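Enoyl-CoA hydratase (Mycobacterium thermoresistibile, PDB 3T3W) probably catalyses the hydration of the double bond of enoyl-CoA thioesters in lipid metabolism, as a hexamer of crotonase-fold subunits. Local coordinates at residues F[27-32]-F[211-215]; F[47-51]-F[103-107]; F[93-98]-F[256-260]; F[110-114]-F[134-138]; F[116-120]-F[225-229]. All blocks are in the same frame, centred on the assembly; numbering follows the deposited sequence.

Interactions 3, 4 and 5 are buried, interaction 1 is partly buried, and interaction 2 lies at the surface. Helix 95-115 runs through interactions 2, 3 and 4, meeting in turn helix 46-61, helix 241-263 and the 134-138 segment, which begins in helix 133-136. Interactions 2 and 4 touch through Tyr106 and Leu134. Interactions 4 and 5 share water 4. Interactions 1 and 3 are the farthest apart, with centres about 42 Å from each other. Arginines pair with aspartates at 27-32/211-215 and 47-51/103-107. A lysine grips backbone carbonyls at 116-120/225-229. At 110-114/134-138 Ser110 OG bonds Leu134 O, and Trp113 and Pro138 pack. Apolar packing dominates 93-98/256-260, next to the zinc ion.

Interaction 1: F[27-32]-F[211-215]; sequences SDRIAT and RALAG
Arg211 NH2 is gripped by three oxygens of the 27-32 segment. Its salt bridge to Asp28 OD2 measures 3.0 Å from NH2 to OD2. The carboxylate oxygen lies in the guanidinium plane and uses its anti lone pair, although the two planes stand 64° apart. NH2 also donates to the backbone oxygen of Ser27, at 3.1 Å from NH2 to O, from above the carbonyl plane. Ile30 N reaches the same Ser27 O from the opposite face. That second bond closes the type I' turn from Ser27 to Ile30. The bond from Arg211 NH2 to Ser27 OG is weak, and Ser27 OG has a further partner in Asp25.

This turn is the hairpin between strands 22-27 and 30-35, at one edge of the central sheet of the crotonase fold. Helix 206-217 packs beside it, with the axes of 30-32 and 211-215 at 148°. Arg211 has CG anti to the backbone N (chi1 -169°) and an extended chain, which carries the guanidinium across to the turn. Ile30 CD1 sits over the centre of one guanidinium face, 3.8 Å from Arg211 CZ. The same methyl meets Ala214 CB at 3.7 Å, so it packs against both the helix and the flat charged group. Ile30 and Ala214 also touch Val69 of strand 67-72. On the other amino group, Arg211 NH1 donates to water 1 and water 2. Both waters also bond Thr32 OG1. Water 1 also lies 2.8 Å from Ile30 O, within hydrogen-bonding distance.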
# COMPACT_ATOMS: atom_id res chain seq x y z
N SER F 27 4.15 32.00 25.22
CA SER F 27 5.16 32.25 26.24
C SER F 27 6.02 31.03 26.46
O SER F 27 5.55 29.90 26.30
CB SER F 27 4.52 32.71 27.55
OG SER F 27 3.58 31.78 27.98
N ASP F 28 7.30 31.25 26.82
CA ASP F 28 8.21 30.16 27.09
C ASP F 28 8.26 29.13 25.92
O ASP F 28 8.34 27.92 26.17
CB ASP F 28 7.79 29.42 28.38
CG ASP F 28 7.59 30.35 29.57
OD1 ASP F 28 8.53 31.10 29.84
OD2 ASP F 28 6.48 30.33 30.18
N ARG F 29 8.21 29.62 24.69
CA ARG F 29 8.25 28.83 23.44
C ARG F 29 7.04 27.90 23.24
O ARG F 29 7.08 26.99 22.39
CB ARG F 29 9.57 28.04 23.29
CG ARG F 29 10.80 28.96 23.40
CD ARG F 29 12.06 28.30 22.88
NE ARG F 29 11.86 27.94 21.48
CZ ARG F 29 11.98 28.77 20.43
NH1 ARG F 29 12.40 30.03 20.57
NH2 ARG F 29 11.72 28.30 19.22
N ILE F 30 5.96 28.17 23.97
CA ILE F 30 4.72 27.36 23.85
C ILE F 30 3.64 28.29 23.35
O ILE F 30 3.43 29.35 23.93
CB ILE F 30 4.29 26.77 25.23
CG1 ILE F 30 5.38 25.85 25.78
CG2 ILE F 30 2.96 25.99 25.08
CD1 ILE F 30 5.21 25.51 27.26
N ALA F 31 2.94 27.91 22.28
CA ALA F 31 1.72 28.59 21.84
C ALA F 31 0.56 27.82 22.40
O ALA F 31 0.40 26.63 22.07
CB ALA F 31 1.61 28.61 20.31
N THR F 32 -0.24 28.47 23.24
CA THR F 32 -1.42 27.85 23.78
C THR F 32 -2.66 28.39 23.06
O THR F 32 -2.92 29.62 23.09
CB THR F 32 -1.55 28.09 25.29
OG1 THR F 32 -0.33 27.64 25.92
CG2 THR F 32 -2.75 27.35 25.84
N ARG F 211 1.16 21.66 30.28
CA ARG F 211 2.16 22.68 30.09
C ARG F 211 3.55 22.16 30.51
O ARG F 211 4.56 22.50 29.90
CB ARG F 211 1.82 23.95 30.83
CG ARG F 211 2.77 25.06 30.39
CD ARG F 211 2.29 26.43 30.80
NE ARG F 211 3.25 27.44 30.36
CZ ARG F 211 3.21 28.08 29.20
NH1 ARG F 211 2.26 27.83 28.32
NH2 ARG F 211 4.12 29.02 28.95
N ALA F 212 3.60 21.33 31.54
CA ALA F 212 4.89 20.79 31.99
C ALA F 212 5.51 19.91 30.90
O ALA F 212 6.72 19.97 30.63
CB ALA F 212 4.72 20.00 33.30
N LEU F 213 4.68 19.07 30.29
CA LEU F 213 5.11 18.24 29.18
C LEU F 213 5.56 19.10 27.99
O LEU F 213 6.61 18.86 27.40
CB LEU F 213 3.99 17.27 28.80
CG LEU F 213 4.22 16.40 27.56
CD1 LEU F 213 5.45 15.52 27.78
CD2 LEU F 213 2.96 15.58 27.22
N ALA F 214 4.77 20.12 27.63
CA ALA F 214 5.13 21.05 26.55
C ALA F 214 6.49 21.70 26.81
O ALA F 214 7.32 21.79 25.93
CB ALA F 214 4.03 22.11 26.40
N GLY F 215 6.70 22.10 28.06
CA GLY F 215 7.98 22.70 28.47
C GLY F 215 9.18 21.79 28.33
O GLY F 215 10.23 22.24 27.90
O HOH W 1 1.63 29.43 26.05
O HOH W 2 0.16 25.78 28.07

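Interaction 2: F[47-51]-F[103-107]; sequences ELLDE and SRRYL
A salt-bridge network of Asp50, Arg104 and Arg105 ties helix 46-61 to helix 95-115. Arg105 grips Asp50 side-on with two nitrogens, one to each carboxylate oxygen. Arg105 NE donates to Asp50 OD1 at 2.8 Å, and OD1 is met on its syn side, somewhat out of the carboxylate plane. The second bond, from Arg105 NH2 to Asp50 OD2, is 2.9 Å long and nearly straight. It uses the syn lone pair and stays in the guanidinium plane. The two flat groups are turned 32° against each other. Arg105 leaves its helix with CG beside the backbone N (chi1 -66°) and then runs extended, which brings NE alongside the carboxylate. Tyr109 OH adds a further hydrogen bond to Asp50 OD1.

Arg104 is held more loosely. Its NH2 is 3.9 Å from Asp50 OD1, a long salt bridge of charges alone. Its NH1 lies over one face of the Arg105 guanidinium, toward the rim. The shared carboxylate probably offsets the closeness of the two positive groups. The helices belong to the crotonase fold and cross here at 69°, with a wider pi-type turn at 103-107.

On the inner side of the contact, Leu49 CD1 meets the edge of the Tyr106 ring, 3.5 Å from CE1 and in the ring plane. The two side chains cross at about a right angle. The Tyr106 ring also stacks with His81, and its side chain comes within about 5 Å of the zinc ion.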
# COMPACT_ATOMS: atom_id res chain seq x y z
N GLU F 47 -17.00 29.90 11.55
CA GLU F 47 -16.13 30.96 12.01
C GLU F 47 -15.15 30.45 13.06
O GLU F 47 -13.96 30.78 13.01
CB GLU F 47 -16.90 32.17 12.55
CG GLU F 47 -15.95 33.28 13.03
CD GLU F 47 -16.65 34.51 13.57
OE1 GLU F 47 -17.89 34.61 13.38
OE2 GLU F 47 -15.91 35.36 14.16
N LEU F 48 -15.62 29.67 14.04
CA LEU F 48 -14.69 29.12 15.02
C LEU F 48 -13.56 28.34 14.35
O LEU F 48 -12.40 28.46 14.69
CB LEU F 48 -15.44 28.25 16.05
CG LEU F 48 -14.60 27.68 17.20
CD1 LEU F 48 -15.46 27.51 18.46
CD2 LEU F 48 -13.91 26.38 16.79
N LEU F 49 -13.91 27.50 13.39
CA LEU F 49 -12.91 26.67 12.70
C LEU F 49 -11.94 27.51 11.87
O LEU F 49 -10.73 27.26 11.88
CB LEU F 49 -13.63 25.63 11.85
CG LEU F 49 -14.26 24.48 12.65
CD1 LEU F 49 -15.17 23.63 11.75
CD2 LEU F 49 -13.18 23.63 13.29
N ASP F 50 -12.45 28.55 11.21
CA ASP F 50 -11.55 29.50 10.51
C ASP F 50 -10.58 30.18 11.48
O ASP F 50 -9.38 30.32 11.19
CB ASP F 50 -12.32 30.57 9.75
CG ASP F 50 -13.13 30.03 8.59
OD1 ASP F 50 -12.93 28.89 8.15
OD2 ASP F 50 -14.02 30.81 8.14
N GLU F 51 -11.08 30.57 12.65
CA GLU F 51 -10.26 31.25 13.64
C GLU F 51 -9.22 30.28 14.24
O GLU F 51 -8.05 30.64 14.49
CB GLU F 51 -11.19 31.86 14.70
CG GLU F 51 -10.53 32.81 15.62
CD GLU F 51 -11.46 33.48 16.65
OE1 GLU F 51 -12.70 33.35 16.55
OE2 GLU F 51 -10.90 34.12 17.58
N SER F 103 -15.12 19.41 2.85
CA SER F 103 -13.76 19.07 2.43
C SER F 103 -12.76 20.13 2.89
O SER F 103 -11.60 19.81 3.18
CB SER F 103 -13.62 18.77 0.93
OG SER F 103 -13.74 19.92 0.17
N ARG F 104 -13.19 21.38 2.98
CA ARG F 104 -12.34 22.47 3.40
C ARG F 104 -12.21 22.52 4.92
O ARG F 104 -11.12 22.35 5.49
CB ARG F 104 -12.88 23.80 2.86
CG ARG F 104 -12.07 25.02 3.28
CD ARG F 104 -12.77 26.33 2.95
NE ARG F 104 -12.15 27.46 3.67
CZ ARG F 104 -12.66 28.68 3.76
NH1 ARG F 104 -13.82 28.97 3.17
NH2 ARG F 104 -12.00 29.64 4.43
N ARG F 105 -13.31 22.74 5.61
CA ARG F 105 -13.17 23.05 7.06
C ARG F 105 -13.05 21.85 7.99
O ARG F 105 -12.60 22.00 9.13
CB ARG F 105 -14.32 23.93 7.53
CG ARG F 105 -14.28 25.30 6.88
CD ARG F 105 -15.30 26.19 7.59
NE ARG F 105 -15.18 27.59 7.23
CZ ARG F 105 -15.86 28.22 6.29
NH1 ARG F 105 -16.72 27.56 5.52
NH2 ARG F 105 -15.71 29.55 6.15
N TYR F 106 -13.44 20.67 7.53
CA TYR F 106 -13.32 19.49 8.32
C TYR F 106 -12.04 18.76 7.86
O TYR F 106 -11.00 18.78 8.56
CB TYR F 106 -14.61 18.66 8.24
CG TYR F 106 -15.86 19.40 8.73
CD1 TYR F 106 -15.75 20.44 9.66
CD2 TYR F 106 -17.15 19.01 8.33
CE1 TYR F 106 -16.88 21.09 10.11
CE2 TYR F 106 -18.28 19.65 8.80
CZ TYR F 106 -18.13 20.69 9.69
OH TYR F 106 -19.25 21.35 10.19
N LEU F 107 -12.03 18.26 6.64
CA LEU F 107 -10.92 17.40 6.19
C LEU F 107 -9.59 18.14 5.99
O LEU F 107 -8.55 17.76 6.57
CB LEU F 107 -11.31 16.69 4.90
CG LEU F 107 -10.37 15.58 4.43
CD1 LEU F 107 -10.36 14.46 5.45
CD2 LEU F 107 -10.81 15.05 3.08

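Interaction 3: F[93-98]-F[256-260]; sequences LTLEFI and HGNAM. With ZN (zinc ion), chain T.
Met260 is the main bump of this contact. Its side chain reaches across from helix 241-263 and fills the hollow at the start of helix 95-115. The wall of that hollow is made by Leu93, the backbone of Thr94 and Leu95, and Ile98. The Met260 chain bends at chi3 (92°), turning CE onto the backbone of Leu93, where it lies 3.3 Å from Leu93 O. Leu93 CG rests against the same methyl. Met260 SD meets Ile98 CD1 tip to tip, at 3.5 Å.

Leu95 forms the answering bump. Its CD1 methyl packs on His256 CB at 3.6 Å, and the leucine tip lies over Gly257. The missing side chain at Gly257 makes room for it. The backbones come close there, with 6.1 Å between Leu95 CA and Gly257 CA.

Ile98 has a second role. Its CG2 sits over one face of the His256 ring in a CH-pi contact, 4.0 Å from the centroid. His256 NE2 binds the zinc ion at 2.1 Å, and Glu102, Glu163, His252 and water 3 complete the site. His256 ND1 bonds Pro266 O, which together with the metal fixes the ring's rotation. The contact thus joins an apolar seam to a metal ligand: Ile98 shields one ring face, while both ring nitrogens have polar partners.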
# COMPACT_ATOMS: atom_id res chain seq x y z
N LEU F 93 -30.21 23.01 -1.60
CA LEU F 93 -29.03 22.40 -0.98
C LEU F 93 -28.64 21.14 -1.73
O LEU F 93 -29.48 20.26 -1.93
CB LEU F 93 -29.31 22.04 0.47
CG LEU F 93 -28.15 21.46 1.26
CD1 LEU F 93 -26.98 22.44 1.23
CD2 LEU F 93 -28.61 21.19 2.68
N THR F 94 -27.37 21.04 -2.13
CA THR F 94 -26.91 19.95 -2.98
C THR F 94 -25.76 19.21 -2.29
O THR F 94 -25.05 19.79 -1.44
CB THR F 94 -26.40 20.46 -4.35
OG1 THR F 94 -25.23 21.29 -4.15
CG2 THR F 94 -27.55 21.22 -5.15
N LEU F 95 -25.54 17.95 -2.64
CA LEU F 95 -24.40 17.25 -2.09
C LEU F 95 -23.09 17.95 -2.47
O LEU F 95 -22.14 17.92 -1.69
CB LEU F 95 -24.37 15.76 -2.47
CG LEU F 95 -23.31 14.91 -1.79
CD1 LEU F 95 -23.40 14.92 -0.25
CD2 LEU F 95 -23.38 13.47 -2.27
N GLU F 96 -23.01 18.53 -3.67
CA GLU F 96 -21.79 19.22 -4.09
C GLU F 96 -21.38 20.31 -3.08
O GLU F 96 -20.19 20.49 -2.74
CB GLU F 96 -21.99 19.81 -5.50
CG GLU F 96 -20.92 20.81 -5.95
CD GLU F 96 -21.14 21.44 -7.32
OE1 GLU F 96 -22.28 21.53 -7.80
OE2 GLU F 96 -20.14 21.89 -7.91
N PHE F 97 -22.37 21.04 -2.61
CA PHE F 97 -22.19 22.14 -1.67
C PHE F 97 -21.69 21.62 -0.33
O PHE F 97 -20.72 22.14 0.23
CB PHE F 97 -23.51 22.93 -1.54
CG PHE F 97 -23.43 24.08 -0.57
CD1 PHE F 97 -23.18 25.36 -1.03
CD2 PHE F 97 -23.65 23.88 0.78
CE1 PHE F 97 -23.14 26.45 -0.16
CE2 PHE F 97 -23.58 24.95 1.68
CZ PHE F 97 -23.32 26.24 1.20
N ILE F 98 -22.33 20.56 0.19
CA ILE F 98 -21.92 19.96 1.46
C ILE F 98 -20.50 19.38 1.33
O ILE F 98 -19.65 19.58 2.20
CB ILE F 98 -22.88 18.83 1.91
CG1 ILE F 98 -24.26 19.40 2.25
CG2 ILE F 98 -22.31 18.11 3.12
CD1 ILE F 98 -25.34 18.38 2.04
N HIS F 256 -24.34 11.54 3.71
CA HIS F 256 -25.06 12.77 3.42
C HIS F 256 -25.94 12.63 2.21
O HIS F 256 -27.08 13.12 2.22
CB HIS F 256 -24.13 13.95 3.18
CG HIS F 256 -23.45 14.46 4.42
ND1 HIS F 256 -24.16 14.88 5.51
CD2 HIS F 256 -22.12 14.58 4.75
CE1 HIS F 256 -23.30 15.29 6.45
NE2 HIS F 256 -22.06 15.13 6.00
N GLY F 257 -25.42 11.99 1.16
CA GLY F 257 -26.19 11.75 -0.04
C GLY F 257 -27.44 10.96 0.23
O GLY F 257 -28.55 11.28 -0.24
N ASN F 258 -27.31 9.93 1.05
CA ASN F 258 -28.49 9.16 1.38
C ASN F 258 -29.50 9.92 2.24
O ASN F 258 -30.73 9.86 2.00
CB ASN F 258 -28.13 7.87 2.07
CG ASN F 258 -29.32 6.94 2.22
OD1 ASN F 258 -29.93 6.58 1.24
ND2 ASN F 258 -29.63 6.55 3.45
N ALA F 259 -29.02 10.63 3.24
CA ALA F 259 -29.90 11.40 4.15
C ALA F 259 -30.70 12.43 3.36
O ALA F 259 -31.91 12.60 3.59
CB ALA F 259 -29.07 12.09 5.23
N MET F 260 -30.04 13.06 2.38
CA MET F 260 -30.74 14.03 1.51
C MET F 260 -31.79 13.36 0.63
O MET F 260 -32.90 13.91 0.43
CB MET F 260 -29.77 14.81 0.64
CG MET F 260 -28.81 15.65 1.44
SD MET F 260 -27.60 16.41 0.33
CE MET F 260 -28.57 17.88 0.09
ZN ZN T . -20.36 15.56 7.18
O HOH W 3 -21.43 15.31 8.98

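Interaction 4: F[110-114]-F[134-138]; sequences SLRWR and LLCWP
Trp113 reaches from helix 95-115 toward the 134-138 segment, starting with its CB on Pro138 CB at 3.9 Å. CG lies beside the backbone N (chi1 -54°), which swings the indole along the 134-138 backbone. Next along the ring, CE3 approaches Leu134 O. CZ3 is nearer, 3.7 Å from that oxygen, which lies at the ring edge. At the far rim CZ3 and CH2 meet Leu135 CD2, with CZ3 at 3.8 Å. The Trp113 and Leu135 side chains lie side by side and point the same way. The pyrrole nitrogen NE1 faces elsewhere and bonds Asp53.

One turn earlier, Ser110 OG donates to Leu134 O at 2.9 Å, with the donor tilted 28° from the carbonyl plane. The same hydroxyl touches Leu134 CB. Pro138 packs on the helix turn from Ser110 to Arg114. Its CB lies 3.5 Å from Ser110 O, and its CG meets Ser110 CB. Close backbone packing follows: Arg114 CA makes a CA-H...O contact of 3.4 Å with Pro138 O. That carbonyl also accepts from water 4, which donates to Trp113 O as well, so the water bridges the two backbones. Arg114 bends away at chi2 (-98°) and pairs with Asp237.

The contact lies deep in the crotonase fold, its centre about 5 Å from the centre of the chain. Trp113 stacks on Trp56 of helix 46-61, and Leu135 packs on Leu49 and Leu52 of that helix. Cys136 in turn touches strand 120-124, placing the short helix 133-136 between helix and sheet.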
# COMPACT_ATOMS: atom_id res chain seq x y z
N SER F 110 -8.10 19.75 9.25
CA SER F 110 -7.60 18.77 10.21
C SER F 110 -6.28 18.16 9.69
O SER F 110 -5.34 17.97 10.47
CB SER F 110 -8.64 17.71 10.53
OG SER F 110 -9.68 18.19 11.37
N LEU F 111 -6.20 17.87 8.39
CA LEU F 111 -4.93 17.38 7.82
C LEU F 111 -3.80 18.41 7.90
O LEU F 111 -2.67 18.06 8.22
CB LEU F 111 -5.14 16.87 6.38
CG LEU F 111 -5.73 15.47 6.29
CD1 LEU F 111 -6.13 15.20 4.82
CD2 LEU F 111 -4.76 14.39 6.79
N ARG F 112 -4.11 19.68 7.66
CA ARG F 112 -3.14 20.71 7.76
C ARG F 112 -2.58 20.80 9.18
O ARG F 112 -1.36 20.87 9.36
CB ARG F 112 -3.74 22.07 7.37
CG ARG F 112 -2.73 23.15 7.54
CD ARG F 112 -2.98 24.31 6.64
NE ARG F 112 -4.26 24.96 6.79
CZ ARG F 112 -5.21 25.00 5.85
NH1 ARG F 112 -6.31 25.72 6.03
NH2 ARG F 112 -5.07 24.32 4.71
N TRP F 113 -3.45 20.71 10.19
CA TRP F 113 -2.95 20.76 11.58
C TRP F 113 -2.08 19.55 11.91
O TRP F 113 -1.02 19.68 12.57
CB TRP F 113 -4.12 20.83 12.54
CG TRP F 113 -5.05 21.96 12.24
CD1 TRP F 113 -4.78 23.17 11.59
CD2 TRP F 113 -6.47 22.00 12.56
NE1 TRP F 113 -5.94 23.94 11.49
CE2 TRP F 113 -6.98 23.28 12.08
CE3 TRP F 113 -7.34 21.10 13.17
CZ2 TRP F 113 -8.32 23.63 12.20
CZ3 TRP F 113 -8.68 21.46 13.29
CH2 TRP F 113 -9.16 22.71 12.82
N ARG F 114 -2.52 18.38 11.46
CA ARG F 114 -1.77 17.15 11.60
C ARG F 114 -0.33 17.31 11.13
O ARG F 114 0.59 16.75 11.76
CB ARG F 114 -2.49 16.01 10.86
CG ARG F 114 -1.88 14.62 11.03
CD ARG F 114 -0.99 14.25 9.86
NE ARG F 114 -0.66 12.82 9.90
CZ ARG F 114 0.09 12.20 8.99
NH1 ARG F 114 0.63 12.89 7.98
NH2 ARG F 114 0.30 10.88 9.12
N LEU F 134 -11.98 15.75 15.55
CA LEU F 134 -11.24 16.43 14.48
C LEU F 134 -10.32 17.52 15.00
O LEU F 134 -9.42 17.95 14.28
CB LEU F 134 -12.18 17.00 13.41
CG LEU F 134 -12.53 16.07 12.27
CD1 LEU F 134 -13.32 14.87 12.80
CD2 LEU F 134 -13.29 16.76 11.16
N LEU F 135 -10.50 17.92 16.26
CA LEU F 135 -9.61 18.91 16.87
C LEU F 135 -8.44 18.25 17.60
O LEU F 135 -7.34 18.78 17.53
CB LEU F 135 -10.37 19.83 17.81
CG LEU F 135 -11.66 20.48 17.23
CD1 LEU F 135 -12.21 21.52 18.23
CD2 LEU F 135 -11.40 21.11 15.85
N CYS F 136 -8.67 17.14 18.31
CA CYS F 136 -7.62 16.52 19.09
C CYS F 136 -6.82 15.48 18.29
O CYS F 136 -5.60 15.39 18.48
CB CYS F 136 -8.14 15.93 20.41
SG CYS F 136 -9.39 14.66 20.27
N TRP F 137 -7.46 14.69 17.42
CA TRP F 137 -6.68 13.69 16.67
C TRP F 137 -5.52 14.24 15.88
O TRP F 137 -4.47 13.58 15.83
CB TRP F 137 -7.56 12.83 15.77
CG TRP F 137 -8.34 11.75 16.44
CD1 TRP F 137 -8.05 11.07 17.60
CD2 TRP F 137 -9.54 11.10 15.91
NE1 TRP F 137 -8.98 10.09 17.86
CE2 TRP F 137 -9.90 10.05 16.86
CE3 TRP F 137 -10.32 11.29 14.78
CZ2 TRP F 137 -10.99 9.24 16.66
CZ3 TRP F 137 -11.42 10.47 14.60
CH2 TRP F 137 -11.74 9.46 15.51
N PRO F 138 -5.64 15.44 15.27
CA PRO F 138 -4.47 16.01 14.54
C PRO F 138 -3.26 16.36 15.42
O PRO F 138 -2.17 16.57 14.91
CB PRO F 138 -5.05 17.26 13.86
CG PRO F 138 -6.50 16.85 13.66
CD PRO F 138 -6.88 16.18 14.95
O HOH W 4 -0.15 18.35 14.78

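Interaction 5: F[116-120]-F[225-229]; sequences VPKPS and LRQAK
Lys229 NZ donates to two backbone carbonyls of the 116-120 loop. Its bond to Val116 O is 2.7 Å and runs almost straight out from the carbonyl. The bond to Lys118 O is 2.9 Å, with the nitrogen above that carbonyl's plane. The lysine has CG anti to its backbone N (chi1 176°) and stays extended beyond it. This straight chain carries the ammonium group between Val116 O and Lys118 O. Its CE is already 3.0 Å from Val116 O. This buried end is tightly packed. NZ also forms a salt bridge with Asp140 and donates to water 4, which accepts from Ser120 OG too.

A second close patch is apolar. Pro119 CG packs on Leu225 CB at 3.8 Å, the two side chains crossing at about a right angle. Ile217 of helix 206-217 and Phe181 of the second subunit also pack on both residues.

The more solvent-exposed side is at Pro117 and Arg226. Pro117 CB lies over one face of the Arg226 guanidinium, toward its rim and 3.6 Å from NE. The side chains run close, side by side, without a polar bond between them. Arg226 NH1 instead bonds Ser103 of the third subunit.

The loop leads from helix 95-115 into strand 120-124 of the crotonase fold. The buried ammonium has four oxygen partners, Val116 O, Lys118 O, water 4 and Asp140, for three protons. Asp140 probably balances its charge.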
# COMPACT_ATOMS: atom_id res chain seq x y z
N VAL F 116 1.50 20.19 10.71
CA VAL F 116 2.32 21.30 11.17
C VAL F 116 3.62 20.74 11.75
O VAL F 116 3.57 19.83 12.56
CB VAL F 116 1.56 22.20 12.19
CG1 VAL F 116 2.51 23.14 12.96
CG2 VAL F 116 0.45 22.97 11.49
N PRO F 117 4.80 21.27 11.34
CA PRO F 117 6.07 20.60 11.66
C PRO F 117 6.66 20.96 13.02
O PRO F 117 7.86 21.19 13.12
CB PRO F 117 6.96 21.04 10.51
CG PRO F 117 6.49 22.42 10.22
CD PRO F 117 4.99 22.31 10.32
N LYS F 118 5.80 21.05 14.04
CA LYS F 118 6.18 21.29 15.43
C LYS F 118 5.32 20.34 16.27
O LYS F 118 4.20 20.02 15.87
CB LYS F 118 5.85 22.72 15.84
CG LYS F 118 6.54 23.78 15.02
CD LYS F 118 6.27 25.17 15.54
CE LYS F 118 6.99 26.17 14.66
NZ LYS F 118 6.81 27.59 15.10
N PRO F 119 5.82 19.91 17.46
CA PRO F 119 5.01 19.07 18.32
C PRO F 119 3.76 19.77 18.80
O PRO F 119 3.82 20.97 19.08
CB PRO F 119 5.92 18.77 19.50
CG PRO F 119 7.30 18.84 18.90
CD PRO F 119 7.20 20.00 17.93
N SER F 120 2.65 19.03 18.87
CA SER F 120 1.39 19.55 19.39
C SER F 120 0.78 18.59 20.38
O SER F 120 0.88 17.35 20.26
CB SER F 120 0.40 19.83 18.28
OG SER F 120 0.13 18.63 17.52
N LEU F 225 12.97 17.62 16.51
CA LEU F 225 11.51 17.44 16.77
C LEU F 225 10.71 17.31 15.50
O LEU F 225 9.84 16.45 15.39
CB LEU F 225 10.90 18.60 17.63
CG LEU F 225 11.43 18.73 19.07
CD1 LEU F 225 10.97 20.06 19.69
CD2 LEU F 225 11.02 17.54 19.93
N ARG F 226 10.99 18.19 14.54
CA ARG F 226 10.30 18.14 13.24
C ARG F 226 10.52 16.75 12.60
O ARG F 226 9.58 16.14 12.10
CB ARG F 226 10.87 19.21 12.29
CG ARG F 226 10.24 19.16 10.89
CD ARG F 226 10.73 20.28 9.95
NE ARG F 226 9.93 20.25 8.71
CZ ARG F 226 9.61 21.31 7.97
NH1 ARG F 226 8.85 21.13 6.90
NH2 ARG F 226 10.06 22.53 8.28
N GLN F 227 11.76 16.28 12.59
CA GLN F 227 12.02 15.04 11.87
C GLN F 227 11.60 13.78 12.66
O GLN F 227 11.23 12.79 12.02
CB GLN F 227 13.42 14.97 11.33
CG GLN F 227 13.76 16.06 10.26
CD GLN F 227 12.87 16.05 9.02
OE1 GLN F 227 11.73 16.50 9.05
NE2 GLN F 227 13.38 15.48 7.93
N ALA F 228 11.56 13.84 13.99
CA ALA F 228 10.93 12.77 14.79
C ALA F 228 9.45 12.69 14.44
O ALA F 228 8.89 11.60 14.23
CB ALA F 228 11.08 12.98 16.31
N LYS F 229 8.80 13.84 14.39
CA LYS F 229 7.38 13.89 14.01
C LYS F 229 7.20 13.34 12.59
O LYS F 229 6.29 12.52 12.36
CB LYS F 229 6.82 15.31 14.10
CG LYS F 229 5.38 15.46 13.63
CD LYS F 229 4.86 16.85 14.00
CE LYS F 229 3.42 17.03 13.56
NZ LYS F 229 2.71 18.04 14.42
O HOH W 4 -0.15 18.35 14.78